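Local coordinates for telomeric DNA-binding factor trf1 (PDB 6K5S), which probably binds telomeric DNA as a member of the telomere repeat binding factor family, the region modelled here being its all-helical domain, at residues 77-80 with 81-85; 179-182 with 183-186; 205-208 with 209-212; 216-220 with 221-225. One frame throughout, in Å; residues are numbered along the deposited sequence.

Contact 1: residues 77-80 with 81-85; sequences SQRS and TTRRA
Ser77 and Thr81 open a one-turn contact within helix 76-94, near its N-terminal end and at the surface of the domain, where side-chain hydroxyls add their own bonds to the main-chain pattern. The evidence lies at two carbonyl oxygens that each accept twice. Ser77 O takes Thr81 N and Thr81 OG1, both 2.9 Å away, and the two donors arrive from opposite faces of the carbonyl plane. Thr81 can do this because its OG1 is anti to the carbonyl carbon (chi1 -63°), which swings the hydroxyl back over the preceding turn. Arg79 O is gripped differently: Arg83 N at 3.0 Å and Thr82 OG1 at 3.1 Å come from the same face. The hydroxyl comes in at the side of the carbonyl, with a C=O...OG1 angle of 110°.

This is the i to i+4 bonding of an alpha helix, with Thr81 returning its hydroxyl four residues back and Thr82 three, in a domain of the TRF family built of helices without strands. Thr82 N to Gln78 O and Arg84 N to Ser80 O continue it.

Arg83 folds over the same turn. Its chain bends at chi3, laying one guanidinium face over the backbone, with NH2 3.4 Å from Ser80 CA. The guanidinium of Arg79 stands almost perpendicular to it, the planes 82° apart and the two NH1 atoms separated by 4.1 Å. These like charges gather at Asp116, which forms a salt bridge with Arg83 NH1 and a long, weak ion pair with Arg79 NH1. On another side of the turn, Gln78 and Thr81 touch Ile10 of helix 10-24.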
loop_
_atom_site.group_PDB
_atom_site.type_symbol
_atom_site.label_atom_id
_atom_site.label_comp_id
_atom_site.label_asym_id
_atom_site.label_seq_id
_atom_site.Cartn_x
_atom_site.Cartn_y
_atom_site.Cartn_z
ATOM N N SER A 77 -8.192 -5.458 15.807
ATOM C CA SER A 77 -7.043 -5.250 14.931
ATOM C C SER A 77 -7.219 -3.999 14.076
ATOM O O SER A 77 -6.249 -3.268 13.842
ATOM C CB SER A 77 -6.827 -6.483 14.054
ATOM O OG SER A 77 -7.881 -6.588 13.120
ATOM N N GLN A 78 -8.451 -3.730 13.618
ATOM C CA GLN A 78 -8.722 -2.503 12.879
ATOM C C GLN A 78 -8.437 -1.269 13.720
ATOM O O GLN A 78 -7.830 -0.305 13.238
ATOM C CB GLN A 78 -10.171 -2.472 12.409
ATOM C CG GLN A 78 -10.487 -3.470 11.337
ATOM C CD GLN A 78 -11.973 -3.650 11.122
ATOM O OE1 GLN A 78 -12.808 -3.119 11.878
ATOM N NE2 GLN A 78 -12.318 -4.438 10.108
ATOM N N ARG A 79 -8.882 -1.273 14.977
ATOM C CA ARG A 79 -8.689 -0.104 15.821
ATOM C C ARG A 79 -7.232 0.041 16.234
ATOM O O ARG A 79 -6.708 1.161 16.286
ATOM C CB ARG A 79 -9.618 -0.181 17.028
ATOM C CG ARG A 79 -11.062 0.064 16.612
ATOM C CD ARG A 79 -12.039 -0.489 17.594
ATOM N NE ARG A 79 -11.555 -0.279 18.947
ATOM C CZ ARG A 79 -11.780 0.827 19.637
ATOM N NH1 ARG A 79 -11.298 0.941 20.871
ATOM N NH2 ARG A 79 -12.498 1.811 19.089
ATOM N N SER A 80 -6.545 -1.073 16.485
ATOM C CA SER A 80 -5.117 -0.992 16.791
ATOM C C SER A 80 -4.339 -0.430 15.608
ATOM O O SER A 80 -3.385 0.346 15.781
ATOM C CB SER A 80 -4.599 -2.375 17.173
ATOM O OG SER A 80 -3.193 -2.382 17.276
ATOM N N THR A 81 -4.748 -0.797 14.393
ATOM C CA THR A 81 -4.087 -0.290 13.193
ATOM C C THR A 81 -4.370 1.190 12.980
ATOM O O THR A 81 -3.479 1.938 12.573
ATOM C CB THR A 81 -4.529 -1.083 11.961
ATOM O OG1 THR A 81 -4.126 -2.440 12.122
ATOM C CG2 THR A 81 -3.887 -0.551 10.720
ATOM N N THR A 82 -5.609 1.640 13.208
ATOM C CA THR A 82 -5.833 3.065 13.003
ATOM C C THR A 82 -5.105 3.881 14.060
ATOM O O THR A 82 -4.648 4.997 13.772
ATOM C CB THR A 82 -7.326 3.420 12.976
ATOM O OG1 THR A 82 -7.960 3.000 14.185
ATOM C CG2 THR A 82 -7.995 2.777 11.783
ATOM N N ARG A 83 -4.931 3.328 15.263
ATOM C CA ARG A 83 -4.173 4.053 16.288
ATOM C C ARG A 83 -2.716 4.228 15.878
ATOM O O ARG A 83 -2.145 5.320 16.028
ATOM C CB ARG A 83 -4.265 3.343 17.639
ATOM C CG ARG A 83 -5.597 3.552 18.325
ATOM C CD ARG A 83 -5.561 3.007 19.741
ATOM N NE ARG A 83 -5.146 1.615 19.804
ATOM C CZ ARG A 83 -5.970 0.610 20.086
ATOM N NH1 ARG A 83 -7.250 0.856 20.320
ATOM N NH2 ARG A 83 -5.513 -0.634 20.141
ATOM N N ARG A 84 -2.103 3.152 15.364
ATOM C CA ARG A 84 -0.762 3.226 14.794
ATOM C C ARG A 84 -0.702 4.228 13.656
ATOM O O ARG A 84 0.260 5.006 13.558
ATOM C CB ARG A 84 -0.317 1.844 14.298
ATOM C CG ARG A 84 -0.161 0.783 15.400
ATOM C CD ARG A 84 1.255 0.170 15.436
ATOM N NE ARG A 84 1.382 -0.819 16.513
ATOM C CZ ARG A 84 1.632 -2.108 16.318
ATOM N NH1 ARG A 84 1.798 -2.575 15.085
ATOM N NH2 ARG A 84 1.719 -2.935 17.358
ATOM N N ALA A 85 -1.707 4.207 12.768
ATOM C CA ALA A 85 -1.692 5.119 11.638
ATOM C C ALA A 85 -1.685 6.560 12.115
ATOM O O ALA A 85 -0.929 7.390 11.601
ATOM C CB ALA A 85 -2.884 4.839 10.713
#

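Contact 2: residues 179-182 with 183-186; sequences EKQI and IEKC
Glu179 meets Ile183 one turn further along helix 177-195, and the contact begins with its carbonyl: Ile183 N donates to Glu179 O at 3.0 Å, a nearly straight bond with an N-H...O angle of 170°. CG1 of Ile183 also lies 3.3 Å from Glu179 O, while the Glu179 carboxylate turns elsewhere, to a salt bridge with Arg167 and a hydrogen bond from Thr176 N. Lys180 O next accepts Glu184 N.

Gln181 O accepts Lys185 N at 2.8 Å. With CG of Lys185 anti to its carbonyl carbon (chi1 -76°), the first methylenes run alongside that oxygen, CG at 3.3 Å, before the ammonium group reaches Thr126 OG1.

Ile182 closes the turn with both backbone and side chain. Its O receives Cys186 N at 2.7 Å, and its CG2 methyl lies 4.0 Å from Cys186 SG. Around this part of the alpha helix, Ile182 touches Ile120, while Ile183 and Cys186 pack on helix 159-166.

The backbone bonds thus fix the turn, whereas side-chain contact across it is slight, which implies that the side chains serve mainly to join this helix to its surroundings, the apolar ones by packing and Glu179 and Lys185 through their polar ends.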
loop_
_atom_site.group_PDB
_atom_site.type_symbol
_atom_site.label_atom_id
_atom_site.label_comp_id
_atom_site.label_asym_id
_atom_site.label_seq_id
_atom_site.Cartn_x
_atom_site.Cartn_y
_atom_site.Cartn_z
ATOM N N GLU A 179 -3.984 14.925 35.546
ATOM C CA GLU A 179 -4.777 15.933 34.848
ATOM C C GLU A 179 -4.631 17.306 35.501
ATOM O O GLU A 179 -4.394 18.313 34.816
ATOM C CB GLU A 179 -6.240 15.495 34.794
ATOM C CG GLU A 179 -6.551 14.517 33.651
ATOM C CD GLU A 179 -7.861 13.757 33.849
ATOM O OE1 GLU A 179 -8.544 13.976 34.882
ATOM O OE2 GLU A 179 -8.210 12.937 32.971
ATOM N N LYS A 180 -4.746 17.368 36.834
ATOM C CA LYS A 180 -4.596 18.655 37.505
ATOM C C LYS A 180 -3.165 19.169 37.429
ATOM O O LYS A 180 -2.957 20.384 37.345
ATOM C CB LYS A 180 -5.073 18.559 38.956
ATOM C CG LYS A 180 -6.461 17.954 39.065
ATOM C CD LYS A 180 -7.025 17.965 40.487
ATOM C CE LYS A 180 -6.644 16.698 41.232
ATOM N NZ LYS A 180 -5.275 16.841 41.810
ATOM N N GLN A 181 -2.174 18.277 37.420
ATOM C CA GLN A 181 -0.799 18.724 37.210
ATOM C C GLN A 181 -0.618 19.336 35.822
ATOM O O GLN A 181 0.092 20.342 35.658
ATOM C CB GLN A 181 0.171 17.563 37.408
ATOM C CG GLN A 181 0.481 17.265 38.856
ATOM C CD GLN A 181 0.983 18.490 39.581
ATOM O OE1 GLN A 181 1.919 19.150 39.124
ATOM N NE2 GLN A 181 0.356 18.812 40.711
ATOM N N ILE A 182 -1.238 18.731 34.801
ATOM C CA ILE A 182 -1.141 19.282 33.452
ATOM C C ILE A 182 -1.778 20.662 33.398
ATOM O O ILE A 182 -1.196 21.618 32.869
ATOM C CB ILE A 182 -1.788 18.336 32.426
ATOM C CG1 ILE A 182 -1.047 17.006 32.383
ATOM C CG2 ILE A 182 -1.794 18.992 31.054
ATOM C CD1 ILE A 182 -1.819 15.942 31.627
ATOM N N ILE A 183 -2.991 20.789 33.940
ATOM C CA ILE A 183 -3.642 22.091 33.948
ATOM C C ILE A 183 -2.745 23.127 34.615
ATOM O O ILE A 183 -2.569 24.242 34.106
ATOM C CB ILE A 183 -5.016 21.998 34.627
ATOM C CG1 ILE A 183 -5.927 21.086 33.809
ATOM C CG2 ILE A 183 -5.644 23.376 34.749
ATOM C CD1 ILE A 183 -7.279 20.967 34.365
ATOM N N GLU A 184 -2.125 22.761 35.738
ATOM C CA GLU A 184 -1.271 23.712 36.441
ATOM C C GLU A 184 -0.009 24.019 35.641
ATOM O O GLU A 184 0.390 25.188 35.538
ATOM C CB GLU A 184 -0.925 23.180 37.830
ATOM C CG GLU A 184 -0.149 24.149 38.699
ATOM C CD GLU A 184 -0.198 23.762 40.168
ATOM O OE1 GLU A 184 -1.106 22.991 40.551
ATOM O OE2 GLU A 184 0.674 24.221 40.937
ATOM N N LYS A 185 0.613 22.991 35.047
ATOM C CA LYS A 185 1.790 23.214 34.209
ATOM C C LYS A 185 1.449 24.066 32.996
ATOM O O LYS A 185 2.238 24.931 32.589
ATOM C CB LYS A 185 2.384 21.881 33.754
ATOM C CG LYS A 185 3.175 21.141 34.830
ATOM C CD LYS A 185 3.548 19.720 34.409
ATOM C CE LYS A 185 4.590 19.707 33.296
ATOM N NZ LYS A 185 4.986 18.308 32.908
ATOM N N CYS A 186 0.283 23.824 32.401
ATOM C CA CYS A 186 -0.127 24.582 31.228
ATOM C C CYS A 186 -0.403 26.041 31.573
ATOM O O CYS A 186 -0.005 26.939 30.823
ATOM C CB CYS A 186 -1.350 23.923 30.599
ATOM S SG CYS A 186 -0.913 22.552 29.526
#

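Contact 3: residues 205-208 with 209-212; sequences VYPW and GKFL
The start of helix 208-222 is made here, with Pro207 at the N-cap position and Trp208 lying against the first turn. Pro207 O accepts two weak hydrogen bonds, from Lys210 N and Phe211 N, each 3.3 Å long; the former is strongly bent, with an N-H...O angle of 120°. Regular bonding is clear at Leu212 N, which donates to Trp208 O at 2.8 Å. Beside the cap, CG of the proline ring touches Lys210 CB at 3.7 Å.

Two residues of the turn meet the indole. Trp208 has CG anti to its backbone N (chi1 177°), which carries the indole out across the side of the first turn, where Phe211 and Leu212 meet it. Its six-membered ring and the Phe211 ring form an oblique aromatic pair, planes at 42° and centroids 5.5 Å apart, with CZ3 of Trp208 3.6 Å from CD2 of Phe211. Leu212 CD1 lies at the NE1-CE2-CZ2 side of the indole, 3.5 Å from Trp208 NE1. Serine at Trp208 would remove the indole and would probably leave CD2 of Phe211 and CD1 of Leu212 without their shared aromatic partner, opening a gap beside both.

Trp208 and Phe211 also rest on Gln134 of helix 122-141, whose amide donates to Tyr206 O, while Tyr206 touches helix 177-195 and Leu212 packs against helix 28-36.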
loop_
_atom_site.group_PDB
_atom_site.type_symbol
_atom_site.label_atom_id
_atom_site.label_comp_id
_atom_site.label_asym_id
_atom_site.label_seq_id
_atom_site.Cartn_x
_atom_site.Cartn_y
_atom_site.Cartn_z
ATOM N N VAL A 205 14.426 30.028 22.954
ATOM C CA VAL A 205 14.127 29.537 24.296
ATOM C C VAL A 205 13.476 28.153 24.252
ATOM O O VAL A 205 13.745 27.292 25.100
ATOM C CB VAL A 205 13.223 30.562 25.005
ATOM C CG1 VAL A 205 12.567 29.947 26.169
ATOM C CG2 VAL A 205 14.022 31.787 25.417
ATOM N N TYR A 206 12.573 27.927 23.299
ATOM C CA TYR A 206 11.933 26.627 23.113
ATOM C C TYR A 206 12.255 26.181 21.692
ATOM O O TYR A 206 11.403 26.272 20.791
ATOM C CB TYR A 206 10.427 26.706 23.368
ATOM C CG TYR A 206 10.059 27.167 24.767
ATOM C CD1 TYR A 206 10.122 26.303 25.852
ATOM C CD2 TYR A 206 9.632 28.467 24.989
ATOM C CE1 TYR A 206 9.767 26.727 27.127
ATOM C CE2 TYR A 206 9.282 28.903 26.250
ATOM C CZ TYR A 206 9.358 28.036 27.317
ATOM O OH TYR A 206 9.004 28.499 28.565
ATOM N N PRO A 207 13.488 25.717 21.449
ATOM C CA PRO A 207 13.901 25.389 20.082
ATOM C C PRO A 207 13.107 24.223 19.511
ATOM O O PRO A 207 12.727 23.287 20.219
ATOM C CB PRO A 207 15.387 25.028 20.236
ATOM C CG PRO A 207 15.502 24.519 21.639
ATOM C CD PRO A 207 14.531 25.376 22.438
ATOM N N TRP A 208 12.855 24.303 18.204
ATOM C CA TRP A 208 12.118 23.244 17.522
ATOM C C TRP A 208 12.845 21.910 17.633
ATOM O O TRP A 208 12.243 20.884 17.979
ATOM C CB TRP A 208 11.909 23.631 16.064
ATOM C CG TRP A 208 11.233 22.595 15.233
ATOM C CD1 TRP A 208 11.779 21.882 14.212
ATOM C CD2 TRP A 208 9.868 22.176 15.332
ATOM N NE1 TRP A 208 10.835 21.037 13.661
ATOM C CE2 TRP A 208 9.652 21.204 14.334
ATOM C CE3 TRP A 208 8.813 22.522 16.179
ATOM C CZ2 TRP A 208 8.418 20.577 14.156
ATOM C CZ3 TRP A 208 7.584 21.920 15.995
ATOM C CH2 TRP A 208 7.398 20.945 15.000
ATOM N N GLY A 209 14.152 21.914 17.369
ATOM C CA GLY A 209 14.919 20.679 17.433
ATOM C C GLY A 209 14.731 19.938 18.738
ATOM O O GLY A 209 14.612 18.711 18.758
ATOM N N LYS A 210 14.653 20.677 19.847
ATOM C CA LYS A 210 14.390 20.027 21.123
ATOM C C LYS A 210 12.997 19.405 21.152
ATOM O O LYS A 210 12.816 18.303 21.685
ATOM C CB LYS A 210 14.567 21.024 22.269
ATOM C CG LYS A 210 14.651 20.362 23.622
ATOM C CD LYS A 210 14.865 21.393 24.734
ATOM C CE LYS A 210 13.687 21.411 25.688
ATOM N NZ LYS A 210 13.498 20.094 26.343
ATOM N N PHE A 211 11.994 20.080 20.583
ATOM C CA PHE A 211 10.675 19.452 20.568
ATOM C C PHE A 211 10.670 18.224 19.670
ATOM O O PHE A 211 10.047 17.208 19.997
ATOM C CB PHE A 211 9.594 20.442 20.122
ATOM C CG PHE A 211 8.241 19.803 19.953
ATOM C CD1 PHE A 211 7.524 19.388 21.053
ATOM C CD2 PHE A 211 7.713 19.583 18.693
ATOM C CE1 PHE A 211 6.283 18.789 20.908
ATOM C CE2 PHE A 211 6.472 18.974 18.536
ATOM C CZ PHE A 211 5.759 18.578 19.640
ATOM N N LEU A 212 11.344 18.303 18.527
ATOM C CA LEU A 212 11.424 17.149 17.652
ATOM C C LEU A 212 11.995 15.956 18.410
ATOM O O LEU A 212 11.436 14.854 18.377
ATOM C CB LEU A 212 12.278 17.491 16.438
ATOM C CG LEU A 212 11.852 17.133 15.017
ATOM C CD1 LEU A 212 10.502 17.719 14.670
ATOM C CD2 LEU A 212 12.909 17.662 14.054
#

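Contact 4: residues 216-220 with 221-225; sequences ACYIH and NNYSS
Backbone hydrogen bonds joining Cys217, Ile219 and His220 to the residues that follow trace how helix 208-222 finishes. Asn221 N donates to Cys217 O at 2.6 Å, a helical i to i+4 bond. Tyr223 N then turns mainly to His220 O, at 2.9 Å and 44° above the carbonyl plane, and reaches Ile219 O only weakly. The shorter span of the bond to His220 is consistent with the helix tightening and fraying near its end.

Aromatic contacts cover the turn. CG of Tyr218 is anti to the backbone N (chi1 176°), which brings the ring beside Asn222, whose amide plane stacks over one ring face, the planes only 11° apart. Asn222 CB makes a CH-pi contact with the same ring, 4.2 Å from its centroid. Tyr223 approaches obliquely, bringing its CE1 to 3.7 Å from Tyr218 CE1, and presents its edge to Ile219 O. Tyr218 OH has a partner elsewhere, Gln124, and its ring also meets Phe113. Replacing Tyr218 by alanine would probably strip Asn222 of the surface on which its amide stacks and leave Gln124 without the hydroxyl.

A water bridges His220, at the end of 216-220, and Ser225 in the following loop: water 1 is 2.6 Å from His220 NE2 and 3.0 Å from Ser225 OG. Ser225 CB also touches the imidazole directly, 3.3 Å from NE2.

Ile219 packs on helices 10-24 and 76-94, and Tyr223 touches Leu87 of the latter. The arrangement is that of a helix C-terminus, where the chain leaves helical geometry and Tyr223, from the chain beyond, turns back beside the ring of Tyr218.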
loop_
_atom_site.group_PDB
_atom_site.type_symbol
_atom_site.label_atom_id
_atom_site.label_comp_id
_atom_site.label_asym_id
_atom_site.label_seq_id
_atom_site.Cartn_x
_atom_site.Cartn_y
_atom_site.Cartn_z
ATOM N N ALA A 216 9.831 12.366 19.142
ATOM C CA ALA A 216 10.253 11.106 18.538
ATOM C C ALA A 216 10.602 10.090 19.615
ATOM O O ALA A 216 10.151 8.939 19.562
ATOM C CB ALA A 216 11.434 11.333 17.601
ATOM N N CYS A 217 11.372 10.519 20.620
ATOM C CA CYS A 217 11.698 9.659 21.753
ATOM C C CYS A 217 10.446 9.098 22.414
ATOM O O CYS A 217 10.363 7.894 22.679
ATOM C CB CYS A 217 12.535 10.429 22.768
ATOM S SG CYS A 217 14.224 10.736 22.209
ATOM N N TYR A 218 9.453 9.952 22.689
ATOM C CA TYR A 218 8.205 9.425 23.234
ATOM C C TYR A 218 7.605 8.388 22.301
ATOM O O TYR A 218 7.228 7.294 22.727
ATOM C CB TYR A 218 7.180 10.536 23.489
ATOM C CG TYR A 218 5.850 9.985 23.963
ATOM C CD1 TYR A 218 4.924 9.467 23.066
ATOM C CD2 TYR A 218 5.516 9.981 25.310
ATOM C CE1 TYR A 218 3.718 8.947 23.493
ATOM C CE2 TYR A 218 4.302 9.467 25.745
ATOM C CZ TYR A 218 3.412 8.951 24.833
ATOM O OH TYR A 218 2.200 8.435 25.247
ATOM N N ILE A 219 7.435 8.750 21.031
ATOM C CA ILE A 219 6.726 7.870 20.114
ATOM C C ILE A 219 7.532 6.600 19.897
ATOM O O ILE A 219 6.965 5.508 19.752
ATOM C CB ILE A 219 6.410 8.614 18.801
ATOM C CG1 ILE A 219 5.143 9.452 18.982
ATOM C CG2 ILE A 219 6.197 7.654 17.652
ATOM C CD1 ILE A 219 4.836 10.393 17.822
ATOM N N HIS A 220 8.856 6.708 19.930
ATOM C CA HIS A 220 9.695 5.523 19.922
ATOM C C HIS A 220 9.528 4.781 21.239
ATOM O O HIS A 220 8.878 3.734 21.287
ATOM C CB HIS A 220 11.162 5.888 19.694
ATOM C CG HIS A 220 11.933 4.848 18.939
ATOM N ND1 HIS A 220 13.160 4.381 19.362
ATOM C CD2 HIS A 220 11.650 4.185 17.790
ATOM C CE1 HIS A 220 13.600 3.473 18.506
ATOM N NE2 HIS A 220 12.704 3.336 17.544
ATOM N N ASN A 221 10.085 5.328 22.320
ATOM C CA ASN A 221 10.121 4.622 23.602
ATOM C C ASN A 221 8.736 4.340 24.209
ATOM O O ASN A 221 8.712 3.896 25.365
ATOM C CB ASN A 221 10.978 5.414 24.581
ATOM C CG ASN A 221 12.336 5.752 24.010
ATOM O OD1 ASN A 221 12.459 6.069 22.820
ATOM N ND2 ASN A 221 13.371 5.672 24.843
ATOM N N ASN A 222 7.611 4.554 23.524
ATOM C CA ASN A 222 6.304 4.124 24.001
ATOM C C ASN A 222 5.578 3.238 23.003
ATOM O O ASN A 222 4.481 2.758 23.309
ATOM C CB ASN A 222 5.417 5.331 24.329
ATOM C CG ASN A 222 5.745 5.944 25.665
ATOM O OD1 ASN A 222 6.810 6.537 25.850
ATOM N ND2 ASN A 222 4.823 5.811 26.614
ATOM N N TYR A 223 6.131 3.035 21.811
ATOM C CA TYR A 223 5.564 2.101 20.848
ATOM C C TYR A 223 6.707 1.347 20.194
ATOM O O TYR A 223 7.758 1.921 19.895
ATOM C CB TYR A 223 4.691 2.819 19.806
ATOM C CG TYR A 223 3.740 3.780 20.468
ATOM C CD1 TYR A 223 4.124 5.089 20.729
ATOM C CD2 TYR A 223 2.481 3.375 20.875
ATOM C CE1 TYR A 223 3.278 5.976 21.361
ATOM C CE2 TYR A 223 1.619 4.255 21.505
ATOM C CZ TYR A 223 2.027 5.559 21.751
ATOM O OH TYR A 223 1.193 6.465 22.381
ATOM N N SER A 224 6.511 0.052 19.991
ATOM C CA SER A 224 7.610 -0.772 19.524
ATOM C C SER A 224 7.883 -0.511 18.052
ATOM O O SER A 224 6.962 -0.357 17.247
ATOM C CB SER A 224 7.317 -2.255 19.749
ATOM O OG SER A 224 8.493 -2.983 19.459
ATOM N N SER A 225 9.163 -0.471 17.700
ATOM C CA SER A 225 9.575 -0.121 16.356
ATOM C C SER A 225 10.188 -1.311 15.628
ATOM O O SER A 225 10.540 -2.326 16.238
ATOM C CB SER A 225 10.585 1.026 16.381
ATOM O OG SER A 225 11.348 0.992 15.189
HETATM O O HOH W 1 13.189 3.373 14.969
#

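In the fold
Contacts 3 and 4 share helix 208-222, one at its beginning and the other at its end, with centres 18 Å apart. Contacts 1 and 2 instead lie inside helices 76-94 and 177-195. Contacts 1 and 4 are surface contacts, whereas contacts 2 and 3 are partly buried. Their chemistry follows: threonine hydroxyls and arginines in contact 1, aliphatic groups and sulfur in contact 2, an aromatic-aliphatic cluster in contact 3, and stacked side chains with a bridging water in contact 4. Contacts 1 and 3 lie on opposite sides of the chain's centre. Contacts 1 and 4 approach to about 6 Å between nearest atoms, and the helix that carries contact 1 also packs on contact 4.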